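Local coordinates for protein 2-(hydroxymethyl)glutarate dehydrogenase (Eubacterium barkeri, PDB 3CKY) that catalyses the NAD-dependent interconversion of 2-formylglutarate and (S)-2-hydroxymethylglutarate, a step in the fermentation of nicotinate, at residues L85-M97 with V111-V124. Residues are numbered along the deposited sequence; the frame is centred on the assembly and turned at random.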
loop_
_atom_site.group_PDB
_atom_site.type_symbol
_atom_site.label_atom_id
_atom_site.label_comp_id
_atom_site.label_asym_id
_atom_site.label_seq_id
_atom_site.Cartn_x
_atom_site.Cartn_y
_atom_site.Cartn_z
ATOM N N LEU A 85 13.633 -32.766 -18.721
ATOM C CA LEU A 85 12.395 -33.500 -19.012
ATOM C C LEU A 85 12.521 -34.436 -20.211
ATOM O O LEU A 85 12.082 -35.586 -20.150
ATOM C CB LEU A 85 11.224 -32.524 -19.223
ATOM C CG LEU A 85 10.292 -32.206 -18.035
ATOM C CD1 LEU A 85 10.852 -32.629 -16.694
ATOM C CD2 LEU A 85 9.917 -30.726 -18.019
ATOM N N SER A 86 13.130 -33.952 -21.293
ATOM C CA SER A 86 13.293 -34.759 -22.500
ATOM C C SER A 86 14.203 -35.978 -22.284
ATOM O O SER A 86 14.087 -36.971 -23.003
ATOM C CB SER A 86 13.830 -33.904 -23.658
ATOM O OG SER A 86 15.175 -33.512 -23.435
ATOM N N ALA A 87 15.098 -35.898 -21.298
ATOM C CA ALA A 87 16.063 -36.968 -21.024
ATOM C C ALA A 87 15.615 -37.947 -19.934
ATOM O O ALA A 87 16.293 -38.943 -19.691
ATOM C CB ALA A 87 17.411 -36.369 -20.653
ATOM N N CYS A 88 14.492 -37.663 -19.273
ATOM C CA CYS A 88 13.948 -38.562 -18.254
ATOM C C CYS A 88 13.175 -39.707 -18.886
ATOM O O CYS A 88 12.454 -39.508 -19.866
ATOM C CB CYS A 88 12.992 -37.825 -17.322
ATOM S SG CYS A 88 13.758 -36.639 -16.245
ATOM N N LYS A 89 13.319 -40.897 -18.306
ATOM C CA LYS A 89 12.454 -42.023 -18.634
ATOM C C LYS A 89 11.107 -41.776 -17.973
ATOM O O LYS A 89 11.023 -41.072 -16.962
ATOM C CB LYS A 89 13.066 -43.338 -18.137
ATOM C CG LYS A 89 12.242 -44.601 -18.418
ATOM C CD LYS A 89 12.026 -44.878 -19.919
ATOM C CE LYS A 89 13.324 -45.251 -20.623
ATOM N NZ LYS A 89 13.098 -46.107 -21.815
ATOM N N ALA A 90 10.051 -42.328 -18.560
ATOM C CA ALA A 90 8.714 -42.231 -17.981
ATOM C C ALA A 90 8.668 -42.924 -16.616
ATOM O O ALA A 90 9.336 -43.934 -16.400
ATOM C CB ALA A 90 7.684 -42.833 -18.923
ATOM N N GLY A 91 7.896 -42.354 -15.695
ATOM C CA GLY A 91 7.818 -42.856 -14.321
ATOM C C GLY A 91 8.852 -42.245 -13.390
ATOM O O GLY A 91 8.837 -42.505 -12.187
ATOM N N THR A 92 9.756 -41.440 -13.947
ATOM C CA THR A 92 10.749 -40.727 -13.160
ATOM C C THR A 92 10.033 -39.623 -12.401
ATOM O O THR A 92 9.080 -39.028 -12.912
ATOM C CB THR A 92 11.854 -40.118 -14.055
ATOM O OG1 THR A 92 12.488 -41.156 -14.814
ATOM C CG2 THR A 92 12.905 -39.399 -13.216
ATOM N N VAL A 93 10.480 -39.370 -11.175
ATOM C CA VAL A 93 9.934 -38.293 -10.354
ATOM C C VAL A 93 10.970 -37.181 -10.214
ATOM O O VAL A 93 12.118 -37.447 -9.853
ATOM C CB VAL A 93 9.548 -38.785 -8.941
ATOM C CG1 VAL A 93 8.898 -37.659 -8.132
ATOM C CG2 VAL A 93 8.620 -39.997 -9.018
ATOM N N ILE A 94 10.564 -35.946 -10.519
ATOM C CA ILE A 94 11.389 -34.766 -10.281
ATOM C C ILE A 94 10.929 -34.123 -8.979
ATOM O O ILE A 94 9.742 -33.873 -8.801
ATOM C CB ILE A 94 11.241 -33.704 -11.390
ATOM C CG1 ILE A 94 11.398 -34.320 -12.790
ATOM C CG2 ILE A 94 12.242 -32.573 -11.166
ATOM C CD1 ILE A 94 12.752 -34.953 -13.063
ATOM N N VAL A 95 11.869 -33.871 -8.074
ATOM C CA VAL A 95 11.571 -33.209 -6.804
ATOM C C VAL A 95 12.209 -31.832 -6.808
ATOM O O VAL A 95 13.412 -31.694 -6.602
ATOM C CB VAL A 95 12.084 -34.018 -5.605
ATOM C CG1 VAL A 95 11.748 -33.294 -4.309
ATOM C CG2 VAL A 95 11.487 -35.428 -5.620
ATOM N N ASP A 96 11.382 -30.821 -7.071
ATOM C CA ASP A 96 11.826 -29.442 -7.205
ATOM C C ASP A 96 11.736 -28.723 -5.859
ATOM O O ASP A 96 10.653 -28.484 -5.338
ATOM C CB ASP A 96 10.976 -28.721 -8.254
ATOM C CG ASP A 96 11.589 -27.409 -8.717
ATOM O OD1 ASP A 96 12.589 -26.943 -8.132
ATOM O OD2 ASP A 96 11.058 -26.838 -9.687
ATOM N N MET A 97 12.891 -28.385 -5.302
ATOM C CA MET A 97 12.960 -27.721 -4.008
ATOM C C MET A 97 13.175 -26.221 -4.183
ATOM O O MET A 97 13.409 -25.505 -3.208
ATOM C CB MET A 97 14.093 -28.323 -3.176
ATOM C CG MET A 97 13.971 -29.813 -2.992
ATOM S SD MET A 97 15.361 -30.491 -2.089
ATOM C CE MET A 97 16.597 -30.579 -3.410
ATOM N N VAL A 111 3.670 -30.112 -18.273
ATOM C CA VAL A 111 4.584 -30.506 -19.347
ATOM C C VAL A 111 5.246 -31.849 -19.014
ATOM O O VAL A 111 5.431 -32.692 -19.897
ATOM C CB VAL A 111 5.670 -29.421 -19.668
ATOM C CG1 VAL A 111 5.029 -28.061 -19.903
ATOM C CG2 VAL A 111 6.712 -29.329 -18.578
ATOM N N ALA A 112 5.585 -32.045 -17.742
ATOM C CA ALA A 112 6.169 -33.300 -17.282
ATOM C C ALA A 112 5.190 -34.468 -17.456
ATOM O O ALA A 112 5.569 -35.530 -17.958
ATOM C CB ALA A 112 6.610 -33.175 -15.813
ATOM N N ALA A 113 3.938 -34.252 -17.054
ATOM C CA ALA A 113 2.896 -35.286 -17.097
ATOM C C ALA A 113 2.667 -35.874 -18.490
ATOM O O ALA A 113 2.435 -37.079 -18.620
ATOM C CB ALA A 113 1.584 -34.739 -16.539
ATOM N N GLU A 114 2.719 -35.046 -19.533
ATOM C CA GLU A 114 2.545 -35.564 -20.900
ATOM C C GLU A 114 3.703 -36.481 -21.334
ATOM O O GLU A 114 3.550 -37.283 -22.255
ATOM C CB GLU A 114 2.352 -34.430 -21.915
ATOM C CG GLU A 114 3.458 -33.382 -21.904
ATOM C CD GLU A 114 3.509 -32.541 -23.163
ATOM O OE1 GLU A 114 3.285 -33.083 -24.274
ATOM O OE2 GLU A 114 3.795 -31.331 -23.040
ATOM N N LYS A 115 4.851 -36.352 -20.668
ATOM C CA LYS A 115 5.998 -37.241 -20.884
ATOM C C LYS A 115 6.023 -38.405 -19.889
ATOM O O LYS A 115 6.995 -39.162 -19.832
ATOM C CB LYS A 115 7.305 -36.451 -20.767
ATOM C CG LYS A 115 7.436 -35.303 -21.757
ATOM C CD LYS A 115 8.745 -34.548 -21.564
ATOM C CE LYS A 115 9.183 -33.847 -22.847
ATOM N NZ LYS A 115 10.294 -32.886 -22.591
ATOM N N GLY A 116 4.963 -38.539 -19.097
ATOM C CA GLY A 116 4.886 -39.587 -18.083
ATOM C C GLY A 116 5.799 -39.351 -16.889
ATOM O O GLY A 116 6.098 -40.283 -16.140
ATOM N N ILE A 117 6.233 -38.106 -16.704
ATOM C CA ILE A 117 7.138 -37.750 -15.615
ATOM C C ILE A 117 6.347 -37.083 -14.492
ATOM O O ILE A 117 5.538 -36.187 -14.742
ATOM C CB ILE A 117 8.241 -36.778 -16.094
ATOM C CG1 ILE A 117 9.056 -37.408 -17.231
ATOM C CG2 ILE A 117 9.151 -36.378 -14.923
ATOM C CD1 ILE A 117 9.847 -36.404 -18.033
ATOM N N ASP A 118 6.576 -37.523 -13.261
ATOM C CA ASP A 118 5.940 -36.903 -12.100
ATOM C C ASP A 118 6.793 -35.736 -11.614
ATOM O O ASP A 118 8.001 -35.878 -11.443
ATOM C CB ASP A 118 5.750 -37.923 -10.974
ATOM C CG ASP A 118 4.748 -38.996 -11.326
ATOM O OD1 ASP A 118 3.666 -38.643 -11.840
ATOM O OD2 ASP A 118 5.033 -40.193 -11.085
ATOM N N TYR A 119 6.160 -34.585 -11.411
ATOM C CA TYR A 119 6.856 -33.375 -10.992
ATOM C C TYR A 119 6.286 -32.882 -9.658
ATOM O O TYR A 119 5.100 -32.551 -9.571
ATOM C CB TYR A 119 6.709 -32.286 -12.059
ATOM C CG TYR A 119 7.796 -31.237 -11.998
ATOM C CD1 TYR A 119 8.891 -31.298 -12.855
ATOM C CD2 TYR A 119 7.738 -30.191 -11.073
ATOM C CE1 TYR A 119 9.901 -30.351 -12.805
ATOM C CE2 TYR A 119 8.750 -29.223 -11.018
ATOM C CZ TYR A 119 9.831 -29.314 -11.888
ATOM O OH TYR A 119 10.839 -28.376 -11.863
ATOM N N VAL A 120 7.122 -32.838 -8.621
ATOM C CA VAL A 120 6.638 -32.508 -7.279
ATOM C C VAL A 120 7.421 -31.355 -6.670
ATOM O O VAL A 120 8.651 -31.300 -6.753
ATOM C CB VAL A 120 6.664 -33.748 -6.318
ATOM C CG1 VAL A 120 6.428 -35.039 -7.088
ATOM C CG2 VAL A 120 7.966 -33.827 -5.542
ATOM N N ASP A 121 6.693 -30.415 -6.082
ATOM C CA ASP A 121 7.319 -29.348 -5.314
ATOM C C ASP A 121 7.575 -29.881 -3.916
ATOM O O ASP A 121 6.670 -30.414 -3.278
ATOM C CB ASP A 121 6.468 -28.070 -5.271
ATOM C CG ASP A 121 5.039 -28.313 -4.803
ATOM O OD1 ASP A 121 4.376 -29.188 -5.397
ATOM O OD2 ASP A 121 4.579 -27.621 -3.872
ATOM N N ALA A 122 8.819 -29.762 -3.464
ATOM C CA ALA A 122 9.208 -30.214 -2.120
ATOM C C ALA A 122 10.196 -29.230 -1.488
ATOM O O ALA A 122 11.317 -29.592 -1.138
ATOM C CB ALA A 122 9.803 -31.612 -2.176
ATOM N N PRO A 123 9.780 -27.973 -1.335
ATOM C CA PRO A 123 10.656 -27.023 -0.662
ATOM C C PRO A 123 10.933 -27.447 0.789
ATOM O O PRO A 123 10.116 -28.135 1.421
ATOM C CB PRO A 123 9.861 -25.723 -0.705
ATOM C CG PRO A 123 8.453 -26.145 -0.882
ATOM C CD PRO A 123 8.502 -27.364 -1.723
ATOM N N VAL A 124 12.096 -27.056 1.291
ATOM C CA VAL A 124 12.550 -27.502 2.591
ATOM C C VAL A 124 12.835 -26.321 3.512
ATOM O O VAL A 124 13.031 -25.191 3.047
ATOM C CB VAL A 124 13.833 -28.339 2.468
ATOM C CG1 VAL A 124 13.641 -29.465 1.461
ATOM C CG2 VAL A 124 15.013 -27.447 2.086
HETATM O O HOH W 1 13.889 -25.573 -0.597
#
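Tyr119 OH donates a hydrogen bond to Asp96 OD2, 2.7 Å away, and this buried pair ties together two adjacent parallel strands. The oxygen lies at the ring edge, in the ring plane; the carboxylate and ring planes are 81° apart, and the hydroxyl meets OD2 from above the carboxylate plane, 48° out of it. With CG anti to the backbone N (chi1 -157°), the tyrosine ring leans across toward 93-96, where Ile94 CG2 packs 3.6 Å from CE1. Asp96 OD1 is held separately by Ser98 OG, so both carboxylate oxygens are engaged. A phenylalanine in place of Tyr119 would probably keep the packing against Ile94 but leave Asp96 OD2 without its donor and the carboxylate less firmly fixed.

The backbone ladder has the parallel pattern: Ile94 and Asp96 each bond through N and O to the residues flanking their partners on the other strand, Ile94 to Asp118 (2.7 Å from Ile94 N to Asp118 O) and Val120, Asp96 to Val120 and Ala122. On the face bearing Val93, Val95 and Val120, branched residues suited to extended backbone interlock; Val95 CG1 presses unusually tightly on Ala122 CB (3.3 Å), and with the two carbons this close, a side chain larger than the methyl of alanine would hardly fit. Before the strands, Gly116 ends its helix as the C-prime residue of a Schellman motif, its positive phi suiting glycine, and its carbonyl accepts Gly91 N. Ile117 CD1 then fills the corner against Cys88 CB (3.5 Å), while Leu85 CD2 meets Val111 CG2.

Together these contacts join the two strands of a beta-alpha-beta unit in the Rossmann domain, with helix 102-114 as the connection. Strand 93-96 lies between 63-66 and 118-125; helices 71-79 and 102-114 cover the Tyr119 face, helix 144-157 the valine face, and Pro123 approaches Lys174, the probable active-site residue.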